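Side-chain contacts in arabinan endo-1,5-alpha-l-arabinosidase A (Cellvibrio cellulosa, PDB 1GYH), which hydrolyses the alpha-1,5-linked arabinofuranosyl backbone of linear arabinan in plant cell walls, releasing almost exclusively arabinotriose: residues D68-K73 against I132-H137; Y77-V82 against F154-D159. All coordinates share one frame; numbering follows the deposited sequence.

Contact 1: D68-K73 against I132-H137; sequences DIYQHK and IIADDH
Ile132 meets 68-73 through both its backbone and its side chain, and Asp68 and Tyr70 share the work of receiving it. Methyl CG2 sits 3.6 Å from the centroid of the Tyr70 ring and only 7° off the ring normal, so this is a CH-pi contact centred on the face. The near-equal spacing says the same, since all six ring carbons of Tyr70 lie within 4.0 Å of Ile132 CG2. Further along the ring axis, Tyr70 OH reaches Ala134 CB at 3.6 Å, so one tyrosine spans two residues of strand 131-134 whose CB atoms point toward 68-73. The polar half lies beside it: Ile132 N donates to Asp68 OD2 at 2.9 Å with an N-H...O angle of 150°, arriving from above the carboxylate plane. Water 1 lies 2.8 Å from Asp68 OD2 and 2.7 Å from Ile132 O, placed to link them, though it has more acceptors in reach than protons.

The segments belong to two successive blades of the five-bladed beta-propeller: 68-73 lies on strand 63-72, next to the short edge strand 25-26, and 132-137 on strand 131-134, the outermost of its sheet. Their axes come no closer than 8.3 Å, so the strands do not pair backbone to backbone; side chains and one backbone N-H make the direct links. In Tyr70, CG is anti to the backbone N (chi1 -171°), which carries the ring out toward Ile132 with a face turned to CG2.

Backbone bonds of Asp68 to Tyr79 and of Tyr70 to Tyr77 fix both residues within their own sheet. Ile132 is backed by Val140 and Met142 of strand 140-144 and by Leu156, while Leu160 touches Tyr70. The side chain of Asp68 is about 8 Å from that of His262, the probable calcium ligand.

Contact 2: Y77-V82 against F154-D159; sequences YLYYSV and FKLNDD
The Tyr77 ring has water 2 at its edge, in the ring plane and beside the hydroxyl, while the carbonyl oxygen of Asp159 approaches the same end of the ring obliquely. Tyr79, two residues further along the strand, extends its ring on the same side, and its OH comes no nearer to Leu156 CD1 than 4.4 Å, a loose van der Waals approach of the hydroxyl to a methyl.

Here two adjoining blades of the beta-propeller meet again: strand 75-82 lies inside one sheet, and 154-159 runs from the end of strand 151-155 of the next into a loop. The nearest alpha carbons, those of Tyr77 and Asp159, are 10.2 Å apart, and long tyrosines cross the gap. The Tyr77 side chain leaves with CG anti to its carbonyl carbon (chi1 -70°) and thereby brings its hydroxyl to the loop; Val96 of strand 90-97 packs against it from within the sheet.

The hydroxyl of Tyr79 is satisfied just past the segment by Leu160 O, so that ring ties the blade to the same loop by a direct bond, with Val94 and Met142 among its apolar neighbours. Inside the loop, Asn157 OD1 accepts from the backbone nitrogens of Thr161 and Arg162, which holds the chain in its turn.

Asp159 is modelled in two conformers, so details of its part carry some doubt. In the copy described, water 2 donates to Asp159 O at 2.6 Å, but its separation from Tyr77 OH is too short to be taken at face value. The nearest direct approach is that of Tyr77 CE2 to Asp159 O, at 3.4 Å.

In the fold
Contacts 1 and 2 lie 10 Å apart between centres and join the same two propeller blades. Along the chain their segments alternate: 68-73, 77-82, 132-137, then 154-159. Strands 63-72 and 75-82 are antiparallel neighbours in one sheet, with Ile69 CD1 3.6 Å from Tyr77 O; strands 131-134 and 151-155 belong to the next sheet, separated by strand 140-144. The contacts also touch across the blade boundary, where Ile132 CG1 packs 3.5 Å from Tyr79 CE1. The Asp68 side chain of contact 1 lies about 9 Å from that of the probable proton acceptor Asp9 and the Tyr79 side chain of contact 2 about 12 Å, while contact 2 reaches the exposed loop at Asp159.

Contact 1: D68-K73 against I132-H137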
ATOM      1  N   ASP A  68       3.423   3.371   3.629  1.00 13.60           N
ATOM      2  CA  ASP A  68       2.605   4.479   3.104  1.00 14.02           C
ATOM      3  C   ASP A  68       3.225   5.803   3.484  1.00 14.44           C
ATOM      4  O   ASP A  68       3.713   5.982   4.642  1.00 14.20           O
ATOM      5  CB  ASP A  68       1.127   4.408   3.574  1.00 14.35           C
ATOM      6  CG  ASP A  68       0.186   5.211   2.650  1.00 15.29           C
ATOM      7  OD1 ASP A  68       0.313   5.118   1.409  1.00 16.71           O
ATOM      8  OD2 ASP A  68      -0.717   5.934   3.068  1.00 16.88           O
ATOM      9  N   ILE A  69       3.241   6.737   2.521  1.00 13.37           N
ATOM     10  CA  ILE A  69       3.752   8.091   2.804  1.00 13.34           C
ATOM     11  C   ILE A  69       2.582   9.088   2.804  1.00 13.19           C
ATOM     12  O   ILE A  69       1.712   9.031   1.907  1.00 12.27           O
ATOM     13  CB  ILE A  69       4.920   8.457   1.827  1.00 14.20           C
ATOM     14  CG1 ILE A  69       5.549   9.802   2.184  1.00 14.30           C
ATOM     15  CG2 ILE A  69       4.460   8.506   0.361  1.00 16.07           C
ATOM     16  CD1 ILE A  69       6.385   9.772   3.493  1.00 16.16           C
ATOM     17  N   TYR A  70       2.544   9.960   3.825  1.00 13.33           N
ATOM     18  CA  TYR A  70       1.458  10.910   4.016  1.00 13.60           C
ATOM     19  C   TYR A  70       1.987  12.225   4.546  1.00 14.22           C
ATOM     20  O   TYR A  70       2.688  12.250   5.559  1.00 13.48           O
ATOM     21  CB  TYR A  70       0.427  10.348   4.988  1.00 13.42           C
ATOM     22  CG  TYR A  70      -0.865  11.163   5.099  1.00 12.95           C
ATOM     23  CD1 TYR A  70      -1.823  11.149   4.069  1.00 13.30           C
ATOM     24  CD2 TYR A  70      -1.134  11.917   6.240  1.00 12.33           C
ATOM     25  CE1 TYR A  70      -2.999  11.908   4.167  1.00 13.81           C
ATOM     26  CE2 TYR A  70      -2.304  12.651   6.356  1.00 13.22           C
ATOM     27  CZ  TYR A  70      -3.243  12.648   5.315  1.00 13.08           C
ATOM     28  OH  TYR A  70      -4.419  13.427   5.430  1.00 15.70           O
ATOM     29  N   GLN A  71       1.651  13.326   3.859  1.00 14.57           N
ATOM     30  CA  GLN A  71       1.992  14.676   4.306  1.00 14.30           C
ATOM     31  C   GLN A  71       0.860  15.307   5.167  1.00 14.87           C
ATOM     32  O   GLN A  71      -0.335  15.266   4.798  1.00 15.22           O
ATOM     33  CB  GLN A  71       2.315  15.580   3.099  1.00 14.79           C
ATOM     34  CG  GLN A  71       3.525  15.095   2.310  1.00 13.95           C
ATOM     35  CD  GLN A  71       4.068  16.077   1.315  1.00 12.95           C
ATOM     36  OE1 GLN A  71       4.243  17.259   1.641  1.00 13.27           O
ATOM     37  NE2 GLN A  71       4.398  15.586   0.099  1.00 14.50           N
ATOM     38  N   HIS A  72       1.237  15.880   6.301  1.00 14.31           N
ATOM     39  CA  HIS A  72       0.292  16.402   7.292  1.00 15.30           C
ATOM     40  C   HIS A  72       0.962  17.468   8.134  1.00 16.55           C
ATOM     41  O   HIS A  72       1.986  17.198   8.760  1.00 16.00           O
ATOM     42  CB  HIS A  72      -0.171  15.279   8.213  1.00 15.82           C
ATOM     43  CG  HIS A  72      -1.130  15.710   9.284  1.00 15.86           C
ATOM     44  ND1 HIS A  72      -2.479  15.883   9.055  1.00 17.65           N
ATOM     45  CD2 HIS A  72      -0.937  15.965  10.606  1.00 17.80           C
ATOM     46  CE1 HIS A  72      -3.073  16.245  10.181  1.00 18.20           C
ATOM     47  NE2 HIS A  72      -2.160  16.305  11.139  1.00 17.57           N
ATOM     48  N   LYS A  73       0.378  18.672   8.150  1.00 16.54           N
ATOM     49  CA  LYS A  73       0.886  19.843   8.885  1.00 17.76           C
ATOM     50  C   LYS A  73       2.401  20.066   8.755  1.00 17.82           C
ATOM     51  O   LYS A  73       3.084  20.329   9.742  1.00 18.02           O
ATOM     52  CB  LYS A  73       0.479  19.803  10.372  1.00 17.85           C
ATOM     53  CG  LYS A  73      -1.034  19.842  10.656  1.00 20.58           C
ATOM     54  CD  LYS A  73      -1.327  19.880  12.148  1.00 23.63           C
ATOM     55  CE  LYS A  73      -2.734  19.439  12.478  1.00 25.88           C
ATOM     56  NZ  LYS A  73      -3.730  20.465  12.093  1.00 29.96           N
ATOM     57  N   ILE A 132      -3.345   5.785   4.229  1.00 13.63           N
ATOM     58  CA  ILE A 132      -3.931   6.872   5.013  1.00 13.27           C
ATOM     59  C   ILE A 132      -4.881   7.705   4.134  1.00 13.31           C
ATOM     60  O   ILE A 132      -4.508   8.077   3.035  1.00 12.72           O
ATOM     61  CB  ILE A 132      -2.834   7.795   5.586  1.00 14.04           C
ATOM     62  CG1 ILE A 132      -1.717   7.002   6.339  1.00 14.69           C
ATOM     63  CG2 ILE A 132      -3.431   8.855   6.476  1.00 15.01           C
ATOM     64  CD1 ILE A 132      -2.213   6.126   7.498  1.00 17.54           C
ATOM     65  N   ILE A 133      -6.064   8.014   4.654  1.00 13.50           N
ATOM     66  CA  ILE A 133      -7.097   8.779   3.909  1.00 13.75           C
ATOM     67  C   ILE A 133      -7.800   9.779   4.822  1.00 13.89           C
ATOM     68  O   ILE A 133      -8.217   9.442   5.933  1.00 13.61           O
ATOM     69  CB  ILE A 133      -8.129   7.843   3.220  1.00 15.01           C
ATOM     70  CG1 ILE A 133      -9.158   8.657   2.387  1.00 14.97           C
ATOM     71  CG2 ILE A 133      -8.916   6.974   4.256  1.00 16.34           C
ATOM     72  CD1 ILE A 133      -8.523   9.323   1.151  1.00 14.45           C
ATOM     73  N   ALA A 134      -7.935  11.024   4.366  1.00 12.57           N
ATOM     74  CA  ALA A 134      -8.717  12.000   5.084  1.00 12.89           C
ATOM     75  C   ALA A 134     -10.109  12.158   4.469  1.00 12.91           C
ATOM     76  O   ALA A 134     -10.275  11.976   3.262  1.00 13.24           O
ATOM     77  CB  ALA A 134      -8.030  13.335   5.116  1.00 13.43           C
ATOM     78  N   ASP A 135     -11.073  12.526   5.316  1.00 13.71           N
ATOM     79  CA  ASP A 135     -12.454  12.760   4.895  1.00 13.70           C
ATOM     80  C   ASP A 135     -12.785  14.255   4.825  1.00 14.11           C
ATOM     81  O   ASP A 135     -11.896  15.077   4.980  1.00 13.70           O
ATOM     82  CB  ASP A 135     -13.450  11.924   5.740  1.00 13.52           C
ATOM     83  CG  ASP A 135     -13.598  12.363   7.184  1.00 15.31           C
ATOM     84  OD1 ASP A 135     -13.275  13.524   7.562  1.00 13.64           O
ATOM     85  OD2 ASP A 135     -14.106  11.560   8.024  1.00 15.92           O
ATOM     86  N   ASP A 136     -14.056  14.596   4.603  1.00 14.92           N
ATOM     87  CA  ASP A 136     -14.469  15.991   4.480  1.00 16.74           C
ATOM     88  C   ASP A 136     -14.758  16.675   5.826  1.00 17.96           C
ATOM     89  O   ASP A 136     -15.173  17.837   5.845  1.00 18.33           O
ATOM     90  CB  ASP A 136     -15.768  16.071   3.662  1.00 17.13           C
ATOM     91  CG  ASP A 136     -15.552  15.928   2.180  1.00 18.51           C
ATOM     92  OD1 ASP A 136     -14.423  15.831   1.654  1.00 19.27           O
ATOM     93  OD2 ASP A 136     -16.519  15.890   1.428  1.00 24.74           O
ATOM     94  N   HIS A 137     -14.618  15.936   6.931  1.00 18.79           N
ATOM     95  CA  HIS A 137     -15.038  16.360   8.262  1.00 19.47           C
ATOM     96  C   HIS A 137     -13.848  16.495   9.213  1.00 20.43           C
ATOM     97  O   HIS A 137     -14.021  16.363  10.419  1.00 20.98           O
ATOM     98  CB  HIS A 137     -16.038  15.348   8.860  1.00 19.82           C
ATOM     99  CG  HIS A 137     -17.177  15.017   7.947  1.00 21.23           C
ATOM    100  ND1 HIS A 137     -18.142  15.947   7.614  1.00 21.18           N
ATOM    101  CD2 HIS A 137     -17.477  13.893   7.244  1.00 23.22           C
ATOM    102  CE1 HIS A 137     -19.000  15.404   6.766  1.00 24.30           C
ATOM    103  NE2 HIS A 137     -18.627  14.156   6.529  1.00 25.53           N
TER
HETATM  104  O   HOH W   1      -2.604   7.149   1.317  1.00 24.44           O

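Contact 2: Y77-V82 against F154-D159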
ATOM      1  N   TYR A  77       4.931  11.627   7.283  1.00 13.43           N
ATOM      2  CA  TYR A  77       4.596  10.445   8.065  1.00 13.23           C
ATOM      3  C   TYR A  77       4.769   9.199   7.171  1.00 13.44           C
ATOM      4  O   TYR A  77       4.107   9.057   6.144  1.00 13.30           O
ATOM      5  CB  TYR A  77       3.168  10.512   8.581  1.00 13.30           C
ATOM      6  CG  TYR A  77       2.903  11.530   9.645  1.00 13.54           C
ATOM      7  CD1 TYR A  77       2.869  12.893   9.344  1.00 14.77           C
ATOM      8  CD2 TYR A  77       2.689  11.167  10.946  1.00 12.96           C
ATOM      9  CE1 TYR A  77       2.634  13.818  10.297  1.00 14.11           C
ATOM     10  CE2 TYR A  77       2.456  12.120  11.913  1.00 14.66           C
ATOM     11  CZ  TYR A  77       2.431  13.431  11.581  1.00 14.41           C
ATOM     12  OH  TYR A  77       2.199  14.384  12.527  1.00 15.84           O
ATOM     13  N   LEU A  78       5.683   8.309   7.577  1.00 13.60           N
ATOM     14  CA  LEU A  78       5.982   7.095   6.851  1.00 12.66           C
ATOM     15  C   LEU A  78       5.546   5.915   7.728  1.00 13.58           C
ATOM     16  O   LEU A  78       6.194   5.604   8.721  1.00 13.11           O
ATOM     17  CB  LEU A  78       7.476   7.038   6.552  1.00 14.00           C
ATOM     18  CG  LEU A  78       7.998   5.723   5.945  1.00 13.52           C
ATOM     19  CD1 LEU A  78       7.266   5.491   4.594  1.00 16.68           C
ATOM     20  CD2 LEU A  78       9.514   5.686   5.732  1.00 15.45           C
ATOM     21  N   TYR A  79       4.444   5.293   7.346  1.00 14.26           N
ATOM     22  CA  TYR A  79       3.924   4.078   7.968  1.00 14.98           C
ATOM     23  C   TYR A  79       4.605   2.863   7.343  1.00 14.61           C
ATOM     24  O   TYR A  79       4.964   2.899   6.186  1.00 14.67           O
ATOM     25  CB  TYR A  79       2.401   4.000   7.818  1.00 14.73           C
ATOM     26  CG  TYR A  79       1.734   5.185   8.470  1.00 15.18           C
ATOM     27  CD1 TYR A  79       1.629   6.424   7.789  1.00 13.20           C
ATOM     28  CD2 TYR A  79       1.262   5.110   9.776  1.00 13.87           C
ATOM     29  CE1 TYR A  79       1.042   7.522   8.416  1.00 14.50           C
ATOM     30  CE2 TYR A  79       0.696   6.207  10.406  1.00 15.07           C
ATOM     31  CZ  TYR A  79       0.563   7.395   9.718  1.00 14.55           C
ATOM     32  OH  TYR A  79       0.015   8.458  10.361  1.00 15.31           O
ATOM     33  N   TYR A  80       4.802   1.797   8.134  1.00 13.60           N
ATOM     34  CA  TYR A  80       5.597   0.647   7.701  1.00 14.12           C
ATOM     35  C   TYR A  80       5.128  -0.571   8.514  1.00 13.53           C
ATOM     36  O   TYR A  80       4.544  -0.406   9.595  1.00 13.07           O
ATOM     37  CB  TYR A  80       7.125   0.906   7.897  1.00 12.64           C
ATOM     38  CG  TYR A  80       7.528   1.170   9.350  1.00 12.81           C
ATOM     39  CD1 TYR A  80       7.766   0.105  10.220  1.00 13.23           C
ATOM     40  CD2 TYR A  80       7.576   2.480   9.876  1.00 12.15           C
ATOM     41  CE1 TYR A  80       8.088   0.308  11.547  1.00 14.51           C
ATOM     42  CE2 TYR A  80       7.884   2.716  11.216  1.00 12.83           C
ATOM     43  CZ  TYR A  80       8.147   1.609  12.063  1.00 14.76           C
ATOM     44  OH  TYR A  80       8.466   1.762  13.394  1.00 13.79           O
ATOM     45  N   SER A  81       5.382  -1.772   7.975  1.00 13.66           N
ATOM     46  CA  SER A  81       4.899  -3.038   8.558  1.00 12.93           C
ATOM     47  C   SER A  81       6.095  -3.914   8.988  1.00 12.98           C
ATOM     48  O   SER A  81       7.061  -4.073   8.248  1.00 13.25           O
ATOM     49  CB  SER A  81       4.027  -3.815   7.550  1.00 12.94           C
ATOM     50  OG  SER A  81       3.114  -2.956   6.857  1.00 14.05           O
ATOM     51  N   VAL A  82       6.014  -4.431  10.203  1.00 12.77           N
ATOM     52  CA  VAL A  82       6.908  -5.499  10.732  1.00 12.75           C
ATOM     53  C   VAL A  82       6.079  -6.790  10.785  1.00 13.47           C
ATOM     54  O   VAL A  82       5.002  -6.839  11.367  1.00 13.25           O
ATOM     55  CB  VAL A  82       7.394  -5.115  12.127  1.00 11.65           C
ATOM     56  CG1 VAL A  82       8.039  -6.316  12.833  1.00 13.71           C
ATOM     57  CG2 VAL A  82       8.372  -3.945  12.073  1.00 10.85           C
ATOM     58  N   PHE A 154      -9.871   2.334  10.509  1.00 12.16           N
ATOM     59  CA  PHE A 154     -10.106   2.881  11.831  1.00 12.93           C
ATOM     60  C   PHE A 154      -9.676   4.314  11.918  1.00 12.84           C
ATOM     61  O   PHE A 154      -8.811   4.754  11.175  1.00 12.84           O
ATOM     62  CB  PHE A 154      -9.455   2.056  12.999  1.00 13.88           C
ATOM     63  CG  PHE A 154      -7.951   2.094  13.023  1.00 12.16           C
ATOM     64  CD1 PHE A 154      -7.220   1.173  12.280  1.00 15.02           C
ATOM     65  CD2 PHE A 154      -7.263   3.022  13.791  1.00 12.42           C
ATOM     66  CE1 PHE A 154      -5.854   1.210  12.245  1.00 13.13           C
ATOM     67  CE2 PHE A 154      -5.843   3.041  13.781  1.00 12.73           C
ATOM     68  CZ  PHE A 154      -5.156   2.128  13.000  1.00 11.91           C
ATOM     69  N   LYS A 155     -10.291   5.031  12.847  1.00 13.56           N
ATOM     70  CA  LYS A 155      -9.981   6.451  13.029  1.00 14.79           C
ATOM     71  C   LYS A 155      -8.672   6.713  13.811  1.00 14.73           C
ATOM     72  O   LYS A 155      -8.418   6.109  14.884  1.00 15.08           O
ATOM     73  CB  LYS A 155     -11.163   7.159  13.666  1.00 15.00           C
ATOM     74  CG  LYS A 155     -11.068   8.700  13.608  1.00 18.57           C
ATOM     75  CD  LYS A 155     -12.491   9.324  13.767  1.00 23.63           C
ATOM     76  CE  LYS A 155     -12.839   9.672  15.135  1.00 26.37           C
ATOM     77  NZ  LYS A 155     -14.305  10.222  15.212  1.00 30.64           N
ATOM     78  N   LEU A 156      -7.821   7.586  13.265  1.00 13.82           N
ATOM     79  CA  LEU A 156      -6.521   7.921  13.903  1.00 13.56           C
ATOM     80  C   LEU A 156      -6.675   9.080  14.870  1.00 13.26           C
ATOM     81  O   LEU A 156      -7.593   9.902  14.715  1.00 13.03           O
ATOM     82  CB  LEU A 156      -5.460   8.274  12.857  1.00 13.48           C
ATOM     83  CG  LEU A 156      -4.933   7.056  12.086  1.00 16.60           C
ATOM     84  CD1 LEU A 156      -4.242   7.474  10.812  1.00 19.50           C
ATOM     85  CD2 LEU A 156      -3.989   6.210  12.985  1.00 17.83           C
ATOM     86  N   ASN A 157      -5.811   9.118  15.893  1.00 13.24           N
ATOM     87  CA  ASN A 157      -5.810  10.180  16.872  1.00 13.44           C
ATOM     88  C   ASN A 157      -5.251  11.447  16.258  1.00 14.10           C
ATOM     89  O   ASN A 157      -4.876  11.450  15.089  1.00 13.68           O
ATOM     90  CB  ASN A 157      -5.056   9.802  18.192  1.00 13.72           C
ATOM     91  CG  ASN A 157      -3.548   9.655  18.015  1.00 13.13           C
ATOM     92  OD1 ASN A 157      -3.045   9.694  16.908  1.00 13.25           O
ATOM     93  ND2 ASN A 157      -2.834   9.452  19.117  1.00 12.80           N
ATOM     94  N   ASP A 158      -5.239  12.517  17.051  1.00 15.99           N
ATOM     95  CA  ASP A 158      -4.839  13.851  16.597  1.00 17.74           C
ATOM     96  C   ASP A 158      -3.405  13.940  16.084  1.00 17.95           C
ATOM     97  O   ASP A 158      -3.162  14.726  15.147  1.00 17.27           O
ATOM     98  CB  ASP A 158      -5.059  14.902  17.691  1.00 19.05           C
ATOM     99  CG  ASP A 158      -6.532  15.314  17.852  1.00 22.14           C
ATOM    100  OD1 ASP A 158      -7.436  14.817  17.134  1.00 24.66           O
ATOM    101  OD2 ASP A 158      -6.863  16.163  18.690  1.00 25.87           O
ATOM    102  N   ASP A 159      -2.457  13.144  16.635  1.00 17.67           N
ATOM    103  CA  ASP A 159      -1.063  13.170  16.106  1.00 16.49           C
ATOM    104  C   ASP A 159      -0.775  12.136  15.044  1.00 15.25           C
ATOM    105  O   ASP A 159       0.380  12.028  14.623  1.00 14.39           O
ATOM    106  CB  ASP A 159       0.115  13.017  17.122  1.00 17.86           C
ATOM    107  CG  ASP A 159      -0.219  13.514  18.518  0.50 18.49           C
ATOM    108  OD1 ASP A 159      -0.238  14.748  18.603  0.50 19.98           O
ATOM    109  OD2 ASP A 159      -0.446  12.855  19.569  0.50 19.60           O
TER
HETATM  110  O   HOH W   2       2.211  13.899  14.991  1.00 42.84           O